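Local coordinates for protein glucose-6-phosphate dehydrogenase (Trypanosoma cruzi, PDB 5AQ1) that catalyses the oxidation of glucose 6-phosphate with reduction of NADP+ to NADPH, the entry step of the pentose phosphate pathway, at residues 273-278 and 467-472; 243-248 and 279-284; 34-39 and 126-131. All blocks are in the same frame, centred on the assembly; numbering follows the deposited sequence.

Contact 1 (273-278 and 467-472); sequences HLTQIL and WRIYTP. With BG6 (6-O-phosphono-beta-D-glucopyranose), chain F.
T275 of helix 264-282 and Y470 of helix 460-479 approach from opposite directions and meet through their hydroxyls. Y470 OH donates to T275 OG1 over 2.6 Å, and the threonine oxygen sits at the edge of the phenol ring, near its plane, rather than over a face. T275 OG1 lies beside its own backbone N (chi1 -59°), a setting that turns it to the tyrosine and also lets it hydrogen-bond to I270 O, five residues earlier in the same helix. The buried T275 hydroxyl thus has two partners: it accepts from the phenol and donates to I270 O. One face of the Y470 ring carries I469 CG2 over its centre, 3.4 Å above the plane. Alongside the hydroxyl bond, I469 CD1 comes only to 4.4 Å from T275 CG2, a distant touch. In helix 460-479, T471 OG1 donates to W467 O over 2.6 Å from a position 48° out of the carbonyl plane, just before the kink at P472. Two residues before T275 on helix 264-282, H273 turns its ring to the substrate: NE2 is hydrogen-bonded to O1 of BG6 at 2.8 Å, the oxygen lying in the plane of the imidazole at its edge, while ND1 is held by D210. This His-Asp pair at the C1 hydroxyl is characteristic of the glucose-6-phosphate dehydrogenase active site.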
loop_
_atom_site.group_PDB
_atom_site.type_symbol
_atom_site.label_atom_id
_atom_site.label_comp_id
_atom_site.label_asym_id
_atom_site.label_seq_id
_atom_site.Cartn_x
_atom_site.Cartn_y
_atom_site.Cartn_z
ATOM N N HIS B 273 8.173 31.306 -4.329
ATOM C CA HIS B 273 8.608 30.351 -5.349
ATOM C C HIS B 273 8.639 28.914 -4.833
ATOM O O HIS B 273 8.063 28.013 -5.441
ATOM C CB HIS B 273 9.996 30.715 -5.883
ATOM C CG HIS B 273 10.069 32.063 -6.529
ATOM N ND1 HIS B 273 9.135 32.501 -7.445
ATOM C CD2 HIS B 273 10.975 33.060 -6.409
ATOM C CE1 HIS B 273 9.461 33.714 -7.855
ATOM N NE2 HIS B 273 10.574 34.076 -7.242
ATOM N N LEU B 274 9.317 28.705 -3.709
ATOM C CA LEU B 274 9.529 27.358 -3.184
ATOM C C LEU B 274 8.293 26.805 -2.471
ATOM O O LEU B 274 8.087 25.588 -2.445
ATOM C CB LEU B 274 10.750 27.326 -2.259
ATOM C CG LEU B 274 12.061 27.877 -2.840
ATOM C CD1 LEU B 274 13.232 27.482 -1.949
ATOM C CD2 LEU B 274 12.311 27.410 -4.268
ATOM N N THR B 275 7.475 27.688 -1.905
ATOM C CA THR B 275 6.200 27.280 -1.321
ATOM C C THR B 275 5.211 26.863 -2.412
ATOM O O THR B 275 4.413 25.952 -2.215
ATOM C CB THR B 275 5.597 28.403 -0.455
ATOM O OG1 THR B 275 6.515 28.739 0.589
ATOM C CG2 THR B 275 4.266 27.969 0.169
ATOM N N GLN B 276 5.263 27.529 -3.563
ATOM C CA GLN B 276 4.466 27.118 -4.722
ATOM C C GLN B 276 4.842 25.703 -5.148
ATOM O O GLN B 276 3.975 24.850 -5.353
ATOM C CB GLN B 276 4.667 28.083 -5.894
ATOM C CG GLN B 276 3.819 29.340 -5.820
ATOM C CD GLN B 276 2.340 29.064 -5.993
ATOM O OE1 GLN B 276 1.945 28.026 -6.529
ATOM N NE2 GLN B 276 1.510 29.995 -5.540
ATOM N N ILE B 277 6.144 25.465 -5.280
ATOM C CA ILE B 277 6.656 24.135 -5.595
ATOM C C ILE B 277 6.233 23.139 -4.513
ATOM O O ILE B 277 5.779 22.041 -4.825
ATOM C CB ILE B 277 8.192 24.146 -5.769
ATOM C CG1 ILE B 277 8.559 24.853 -7.077
ATOM C CG2 ILE B 277 8.755 22.732 -5.776
ATOM C CD1 ILE B 277 10.009 25.265 -7.177
ATOM N N LEU B 278 6.369 23.536 -3.250
ATOM C CA LEU B 278 5.950 22.694 -2.129
ATOM C C LEU B 278 4.499 22.250 -2.277
ATOM O O LEU B 278 4.187 21.070 -2.103
ATOM C CB LEU B 278 6.126 23.429 -0.797
ATOM C CG LEU B 278 5.585 22.730 0.454
ATOM C CD1 LEU B 278 6.265 21.385 0.672
ATOM C CD2 LEU B 278 5.765 23.621 1.671
ATOM N N TRP B 467 1.694 33.013 3.692
ATOM C CA TRP B 467 2.197 33.956 4.696
ATOM C C TRP B 467 2.086 33.420 6.122
ATOM O O TRP B 467 2.938 33.706 6.962
ATOM C CB TRP B 467 1.486 35.309 4.596
ATOM C CG TRP B 467 2.052 36.199 3.532
ATOM C CD1 TRP B 467 1.394 36.713 2.455
ATOM C CD2 TRP B 467 3.401 36.673 3.439
ATOM N NE1 TRP B 467 2.244 37.479 1.698
ATOM C CE2 TRP B 467 3.484 37.471 2.280
ATOM C CE3 TRP B 467 4.549 36.496 4.222
ATOM C CZ2 TRP B 467 4.666 38.096 1.884
ATOM C CZ3 TRP B 467 5.722 37.116 3.831
ATOM C CH2 TRP B 467 5.772 37.908 2.670
ATOM N N ARG B 468 1.042 32.645 6.391
ATOM C CA ARG B 468 0.831 32.087 7.723
ATOM C C ARG B 468 1.904 31.067 8.106
ATOM O O ARG B 468 2.210 30.892 9.284
ATOM C CB ARG B 468 -0.571 31.480 7.834
ATOM C CG ARG B 468 -1.645 32.545 7.978
ATOM C CD ARG B 468 -3.052 31.990 7.850
ATOM N NE ARG B 468 -4.030 33.078 7.854
ATOM C CZ ARG B 468 -4.627 33.566 8.940
ATOM N NH1 ARG B 468 -4.397 33.058 10.148
ATOM N NH2 ARG B 468 -5.484 34.569 8.806
ATOM N N ILE B 469 2.488 30.416 7.106
ATOM C CA ILE B 469 3.555 29.456 7.342
ATOM C C ILE B 469 4.806 30.126 7.912
ATOM O O ILE B 469 5.436 29.587 8.831
ATOM C CB ILE B 469 3.904 28.686 6.047
ATOM C CG1 ILE B 469 2.735 27.774 5.662
ATOM C CG2 ILE B 469 5.178 27.867 6.221
ATOM C CD1 ILE B 469 2.776 27.267 4.235
ATOM N N TYR B 470 5.151 31.300 7.378
ATOM C CA TYR B 470 6.447 31.928 7.659
ATOM C C TYR B 470 6.402 33.168 8.549
ATOM O O TYR B 470 7.440 33.575 9.070
ATOM C CB TYR B 470 7.153 32.277 6.346
ATOM C CG TYR B 470 7.263 31.102 5.411
ATOM C CD1 TYR B 470 8.216 30.116 5.613
ATOM C CD2 TYR B 470 6.402 30.971 4.334
ATOM C CE1 TYR B 470 8.310 29.025 4.760
ATOM C CE2 TYR B 470 6.483 29.886 3.478
ATOM C CZ TYR B 470 7.439 28.914 3.694
ATOM O OH TYR B 470 7.528 27.830 2.854
ATOM N N THR B 471 5.224 33.759 8.737
ATOM C CA THR B 471 5.116 35.034 9.454
ATOM C C THR B 471 5.648 34.983 10.891
ATOM O O THR B 471 6.425 35.855 11.273
ATOM C CB THR B 471 3.678 35.598 9.414
ATOM O OG1 THR B 471 3.384 36.035 8.082
ATOM C CG2 THR B 471 3.513 36.782 10.365
ATOM N N PRO B 472 5.236 33.976 11.691
ATOM C CA PRO B 472 5.805 33.859 13.043
ATOM C C PRO B 472 7.334 33.847 13.064
ATOM O O PRO B 472 7.935 34.512 13.911
ATOM C CB PRO B 472 5.252 32.523 13.544
ATOM C CG PRO B 472 3.966 32.359 12.823
ATOM C CD PRO B 472 4.135 33.018 11.479
HETATM C C1 BG6 F . 12.927 36.856 -8.165
HETATM C C2 BG6 F . 13.604 37.218 -6.844
HETATM O O1 BG6 F . 11.522 36.660 -7.965
HETATM O O5 BG6 F . 13.499 35.652 -8.684
HETATM C C3 BG6 F . 15.102 37.357 -7.064
HETATM O O2 BG6 F . 13.066 38.437 -6.324
HETATM C C4 BG6 F . 15.627 36.057 -7.652
HETATM O O3 BG6 F . 15.789 37.650 -5.843
HETATM C C5 BG6 F . 14.899 35.760 -8.957
HETATM O O4 BG6 F . 17.035 36.166 -7.866
HETATM C C6 BG6 F . 15.417 34.477 -9.602
HETATM O O6 BG6 F . 14.601 34.110 -10.715
HETATM P P BG6 F . 15.122 33.009 -11.765
HETATM O O1P BG6 F . 15.456 31.800 -10.922
HETATM O O2P BG6 F . 13.953 32.779 -12.682
HETATM O O3P BG6 F . 16.312 33.675 -12.413
#

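Contact 2 (243-248 and 279-284); sequences VQITFK and SLLTME
L281 meets I245 and V243 without any flat group between the segments: branched aliphatic side chains make the whole contact. The ends of I245 and L281 meet head-on, with L281 CD1 3.8 Å from I245 CD1 and 4.0 Å from I245 CG1. The ethyl arm of I245 starts beside the backbone N and runs on extended (chi2 167°), which carries CD1 off the strand to the helix. V243, two residues back on the same side of strand 240-248, adds a looser touch of its CG1 on the same L281 methyl at 4.5 Å. One leucine branch thus serves both strand residues, and only 80 Å² is buried. L281 is in the last turn of its helix: M283 N still bonds to S279 O at 3.0 Å, but M283 itself has left helical backbone angles. Side chains from outside take up carbonyls at this end, W235 NE1 that of L281 and W356 NE1 that of T282. L281 also touches I376 on strand 373-380, the antiparallel neighbour of 240-248, whereas V243 and I245 bond through their backbones to the parallel neighbour 361-366. Such aliphatic packing of a helix end on the inner strands of a large mixed sheet belongs to the alpha+beta C-terminal domain of this enzyme family.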
loop_
_atom_site.group_PDB
_atom_site.type_symbol
_atom_site.label_atom_id
_atom_site.label_comp_id
_atom_site.label_asym_id
_atom_site.label_seq_id
_atom_site.Cartn_x
_atom_site.Cartn_y
_atom_site.Cartn_z
ATOM N N VAL B 243 11.937 14.992 1.556
ATOM C CA VAL B 243 11.795 15.834 0.364
ATOM C C VAL B 243 12.602 17.119 0.546
ATOM O O VAL B 243 12.428 17.826 1.539
ATOM C CB VAL B 243 10.321 16.194 0.097
ATOM C CG1 VAL B 243 10.199 17.161 -1.073
ATOM C CG2 VAL B 243 9.506 14.937 -0.167
ATOM N N GLN B 244 13.483 17.409 -0.410
ATOM C CA GLN B 244 14.314 18.610 -0.360
ATOM C C GLN B 244 14.034 19.503 -1.565
ATOM O O GLN B 244 14.022 19.033 -2.703
ATOM C CB GLN B 244 15.797 18.243 -0.323
ATOM C CG GLN B 244 16.699 19.395 0.104
ATOM C CD GLN B 244 18.175 19.082 -0.037
ATOM O OE1 GLN B 244 18.918 19.101 0.940
ATOM N NE2 GLN B 244 18.605 18.797 -1.256
ATOM N N ILE B 245 13.805 20.787 -1.300
ATOM C CA ILE B 245 13.613 21.791 -2.344
ATOM C C ILE B 245 14.726 22.824 -2.198
ATOM O O ILE B 245 14.872 23.442 -1.139
ATOM C CB ILE B 245 12.231 22.467 -2.232
ATOM C CG1 ILE B 245 11.116 21.419 -2.342
ATOM C CG2 ILE B 245 12.060 23.511 -3.325
ATOM C CD1 ILE B 245 9.742 21.922 -1.949
ATOM N N THR B 246 15.502 23.009 -3.265
ATOM C CA THR B 246 16.746 23.777 -3.201
ATOM C C THR B 246 16.809 24.919 -4.215
ATOM O O THR B 246 16.522 24.734 -5.394
ATOM C CB THR B 246 17.953 22.856 -3.435
ATOM O OG1 THR B 246 17.955 21.826 -2.441
ATOM C CG2 THR B 246 19.262 23.633 -3.375
ATOM N N PHE B 247 17.210 26.092 -3.730
ATOM C CA PHE B 247 17.433 27.272 -4.558
ATOM C C PHE B 247 18.833 27.794 -4.259
ATOM O O PHE B 247 19.164 28.067 -3.108
ATOM C CB PHE B 247 16.370 28.333 -4.249
ATOM C CG PHE B 247 16.668 29.694 -4.815
ATOM C CD1 PHE B 247 17.425 30.611 -4.093
ATOM C CD2 PHE B 247 16.168 30.077 -6.053
ATOM C CE1 PHE B 247 17.693 31.874 -4.600
ATOM C CE2 PHE B 247 16.437 31.342 -6.567
ATOM C CZ PHE B 247 17.195 32.240 -5.838
ATOM N N LYS B 248 19.655 27.917 -5.297
ATOM C CA LYS B 248 20.989 28.502 -5.166
ATOM C C LYS B 248 21.242 29.509 -6.278
ATOM O O LYS B 248 20.773 29.331 -7.401
ATOM C CB LYS B 248 22.065 27.429 -5.247
ATOM C CG LYS B 248 21.942 26.295 -4.250
ATOM C CD LYS B 248 23.187 25.432 -4.343
ATOM C CE LYS B 248 23.054 24.120 -3.596
ATOM N NZ LYS B 248 24.223 23.255 -3.916
ATOM N N SER B 279 3.624 23.200 -2.608
ATOM C CA SER B 279 2.192 22.928 -2.711
ATOM C C SER B 279 1.884 21.954 -3.841
ATOM O O SER B 279 1.032 21.082 -3.694
ATOM C CB SER B 279 1.399 24.222 -2.906
ATOM O OG SER B 279 1.607 24.766 -4.197
ATOM N N LEU B 280 2.583 22.096 -4.963
ATOM C CA LEU B 280 2.402 21.182 -6.089
ATOM C C LEU B 280 2.880 19.765 -5.761
ATOM O O LEU B 280 2.272 18.789 -6.203
ATOM C CB LEU B 280 3.131 21.707 -7.325
ATOM C CG LEU B 280 2.560 22.995 -7.921
ATOM C CD1 LEU B 280 3.538 23.606 -8.911
ATOM C CD2 LEU B 280 1.218 22.741 -8.590
ATOM N N LEU B 281 3.957 19.660 -4.986
ATOM C CA LEU B 281 4.514 18.363 -4.602
ATOM C C LEU B 281 3.697 17.629 -3.532
ATOM O O LEU B 281 3.824 16.415 -3.400
ATOM C CB LEU B 281 5.946 18.531 -4.087
ATOM C CG LEU B 281 6.995 19.001 -5.093
ATOM C CD1 LEU B 281 8.251 19.450 -4.365
ATOM C CD2 LEU B 281 7.318 17.913 -6.106
ATOM N N THR B 282 2.886 18.360 -2.765
ATOM C CA THR B 282 2.200 17.798 -1.599
ATOM C C THR B 282 0.672 17.713 -1.708
ATOM O O THR B 282 0.051 16.931 -0.985
ATOM C CB THR B 282 2.537 18.600 -0.327
ATOM O OG1 THR B 282 2.192 19.976 -0.522
ATOM C CG2 THR B 282 4.021 18.486 -0.002
ATOM N N MET B 283 0.068 18.521 -2.577
ATOM C CA MET B 283 -1.387 18.541 -2.736
ATOM C C MET B 283 -1.949 17.160 -3.047
ATOM O O MET B 283 -1.244 16.293 -3.562
ATOM C CB MET B 283 -1.802 19.517 -3.850
ATOM C CG MET B 283 -1.302 19.143 -5.242
ATOM S SD MET B 283 -1.713 20.345 -6.528
ATOM C CE MET B 283 -3.133 19.563 -7.278
ATOM N N GLU B 284 -3.226 16.966 -2.728
ATOM C CA GLU B 284 -3.939 15.766 -3.142
ATOM C C GLU B 284 -4.269 15.838 -4.630
ATOM O O GLU B 284 -4.175 16.900 -5.250
ATOM C CB GLU B 284 -5.230 15.594 -2.336
ATOM C CG GLU B 284 -5.008 15.306 -0.859
ATOM C CD GLU B 284 -4.345 13.965 -0.620
ATOM O OE1 GLU B 284 -4.725 12.983 -1.298
ATOM O OE2 GLU B 284 -3.440 13.894 0.240
#

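Contact 3 (34-39 and 126-131); sequences TIVVLG and ERILRM
Strand 34-38 and helix 126-131 run roughly antiparallel, with 150° between their N-to-C directions and axes 10.0 Å apart at closest approach. T34 and I128 bring the backbones nearest, their CA atoms lying 7.0 Å from each other. I128 is the middle of the contact and uses its two branches differently. Its CD1 extends to V36 CG2 at 3.9 Å, the two side chains crossing at about a right angle. Its CG2, anti to the backbone N, comes 4.0 Å from T34 OG1, and CG1 lies 4.1 Å from T34 CG2. One helical turn on, M131 SD approaches that same threonine methyl at 4.2 Å. T34 and V36 face this helix, whereas I35 and V37 pack on helix 43-58, so helices flank the strand on both faces of the parallel sheet, as in a Rossmann fold. Strand 33-38 gives way at G39 to the glycine-rich turn that follows the first strand in dinucleotide-binding folds. Across the interface the chemistry is methyl, methylene and thioether against methyl, with the T34 hydroxyl meeting only carbon of the helix; the association therefore rests on apolar burial and shape, not on directional bonds.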
loop_
_atom_site.group_PDB
_atom_site.type_symbol
_atom_site.label_atom_id
_atom_site.label_comp_id
_atom_site.label_asym_id
_atom_site.label_seq_id
_atom_site.Cartn_x
_atom_site.Cartn_y
_atom_site.Cartn_z
ATOM N N THR B 34 -5.748 44.718 -26.369
ATOM C CA THR B 34 -4.802 45.742 -25.954
ATOM C C THR B 34 -4.082 45.282 -24.685
ATOM O O THR B 34 -4.719 44.993 -23.673
ATOM C CB THR B 34 -5.505 47.091 -25.699
ATOM O OG1 THR B 34 -6.318 47.434 -26.829
ATOM C CG2 THR B 34 -4.485 48.198 -25.469
ATOM N N ILE B 35 -2.753 45.212 -24.761
ATOM C CA ILE B 35 -1.909 44.850 -23.625
ATOM C C ILE B 35 -1.161 46.095 -23.147
ATOM O O ILE B 35 -0.275 46.596 -23.840
ATOM C CB ILE B 35 -0.901 43.746 -24.006
ATOM C CG1 ILE B 35 -1.653 42.499 -24.475
ATOM C CG2 ILE B 35 0.010 43.414 -22.826
ATOM C CD1 ILE B 35 -0.770 41.415 -25.057
ATOM N N VAL B 36 -1.522 46.591 -21.966
ATOM C CA VAL B 36 -0.917 47.803 -21.417
ATOM C C VAL B 36 0.144 47.441 -20.379
ATOM O O VAL B 36 -0.172 46.877 -19.330
ATOM C CB VAL B 36 -1.970 48.725 -20.769
ATOM C CG1 VAL B 36 -1.344 50.051 -20.367
ATOM C CG2 VAL B 36 -3.135 48.959 -21.721
ATOM N N VAL B 37 1.398 47.770 -20.681
ATOM C CA VAL B 37 2.509 47.543 -19.767
ATOM C C VAL B 37 2.771 48.825 -18.983
ATOM O O VAL B 37 3.414 49.750 -19.485
ATOM C CB VAL B 37 3.789 47.131 -20.527
ATOM C CG1 VAL B 37 4.913 46.802 -19.550
ATOM C CG2 VAL B 37 3.510 45.946 -21.442
ATOM N N LEU B 38 2.268 48.877 -17.753
ATOM C CA LEU B 38 2.510 50.017 -16.874
ATOM C C LEU B 38 3.872 49.865 -16.192
ATOM O O LEU B 38 4.186 48.810 -15.640
ATOM C CB LEU B 38 1.403 50.147 -15.833
ATOM C CG LEU B 38 0.045 50.594 -16.382
ATOM C CD1 LEU B 38 -0.833 49.430 -16.808
ATOM C CD2 LEU B 38 -0.685 51.458 -15.360
ATOM N N GLY B 39 4.671 50.928 -16.231
ATOM C CA GLY B 39 6.066 50.868 -15.800
ATOM C C GLY B 39 6.944 50.315 -16.906
ATOM O O GLY B 39 7.911 49.605 -16.640
ATOM N N GLU B 126 -8.690 56.608 -23.276
ATOM C CA GLU B 126 -8.948 57.163 -24.609
ATOM C C GLU B 126 -7.976 56.636 -25.651
ATOM O O GLU B 126 -8.354 56.402 -26.801
ATOM C CB GLU B 126 -8.872 58.689 -24.569
ATOM C CG GLU B 126 -10.025 59.320 -23.815
ATOM C CD GLU B 126 -9.774 60.765 -23.444
ATOM O OE1 GLU B 126 -8.969 61.451 -24.113
ATOM O OE2 GLU B 126 -10.391 61.213 -22.456
ATOM N N ARG B 127 -6.721 56.478 -25.249
ATOM C CA ARG B 127 -5.704 55.918 -26.119
ATOM C C ARG B 127 -6.041 54.465 -26.453
ATOM O O ARG B 127 -5.875 54.028 -27.593
ATOM C CB ARG B 127 -4.339 56.011 -25.447
ATOM C CG ARG B 127 -3.187 55.497 -26.289
ATOM C CD ARG B 127 -3.048 56.253 -27.606
ATOM N NE ARG B 127 -1.649 56.300 -28.025
ATOM C CZ ARG B 127 -0.753 57.182 -27.580
ATOM N NH1 ARG B 127 -1.094 58.126 -26.701
ATOM N NH2 ARG B 127 0.500 57.124 -28.020
ATOM N N ILE B 128 -6.525 53.733 -25.453
ATOM C CA ILE B 128 -6.986 52.363 -25.659
ATOM C C ILE B 128 -8.194 52.359 -26.590
ATOM O O ILE B 128 -8.255 51.554 -27.517
ATOM C CB ILE B 128 -7.344 51.665 -24.329
ATOM C CG1 ILE B 128 -6.082 51.443 -23.488
ATOM C CG2 ILE B 128 -8.023 50.325 -24.587
ATOM C CD1 ILE B 128 -6.355 51.089 -22.042
ATOM N N LEU B 129 -9.146 53.260 -26.346
ATOM C CA LEU B 129 -10.332 53.376 -27.201
ATOM C C LEU B 129 -9.962 53.593 -28.667
ATOM O O LEU B 129 -10.554 52.976 -29.551
ATOM C CB LEU B 129 -11.243 54.517 -26.737
ATOM C CG LEU B 129 -12.160 54.289 -25.530
ATOM C CD1 LEU B 129 -12.828 55.602 -25.128
ATOM C CD2 LEU B 129 -13.204 53.208 -25.792
ATOM N N ARG B 130 -8.999 54.479 -28.918
ATOM C CA ARG B 130 -8.500 54.720 -30.278
ATOM C C ARG B 130 -8.001 53.447 -30.945
ATOM O O ARG B 130 -8.268 53.204 -32.121
ATOM C CB ARG B 130 -7.354 55.742 -30.285
ATOM C CG ARG B 130 -7.844 57.167 -30.407
ATOM C CD ARG B 130 -6.703 58.147 -30.611
ATOM N NE ARG B 130 -7.170 59.514 -30.406
ATOM C CZ ARG B 130 -7.228 60.132 -29.228
ATOM N NH1 ARG B 130 -6.836 59.523 -28.107
ATOM N NH2 ARG B 130 -7.686 61.383 -29.169
ATOM N N MET B 131 -7.249 52.658 -30.186
ATOM C CA MET B 131 -6.717 51.394 -30.677
ATOM C C MET B 131 -7.833 50.374 -30.915
ATOM O O MET B 131 -7.811 49.649 -31.909
ATOM C CB MET B 131 -5.684 50.832 -29.696
ATOM C CG MET B 131 -4.404 51.653 -29.604
ATOM S SD MET B 131 -3.354 51.181 -28.212
ATOM C CE MET B 131 -1.885 52.141 -28.577
#

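How the contacts relate
Contact 3 comes first along the chain and closes before the others open; it lies in the nucleotide-binding domain, on the six-stranded parallel sheet. Contacts 1 and 2 belong to the C-terminal domain, on the opposite side of the chain's centre, about 35 and 39 Å from contact 3 between centres. Those two are neighbours, centres about 11 Å apart, and interleave in sequence: 243-248, 273-278, 279-284, 467-472. Both use helix 264-282, which lies between the nine-stranded mixed sheet and helix 460-479, and I245 of contact 2 also packs against L274, I277 and L278. The same helix thus joins the domain's core to the substrate site, while contact 3 belongs to the cofactor-binding half.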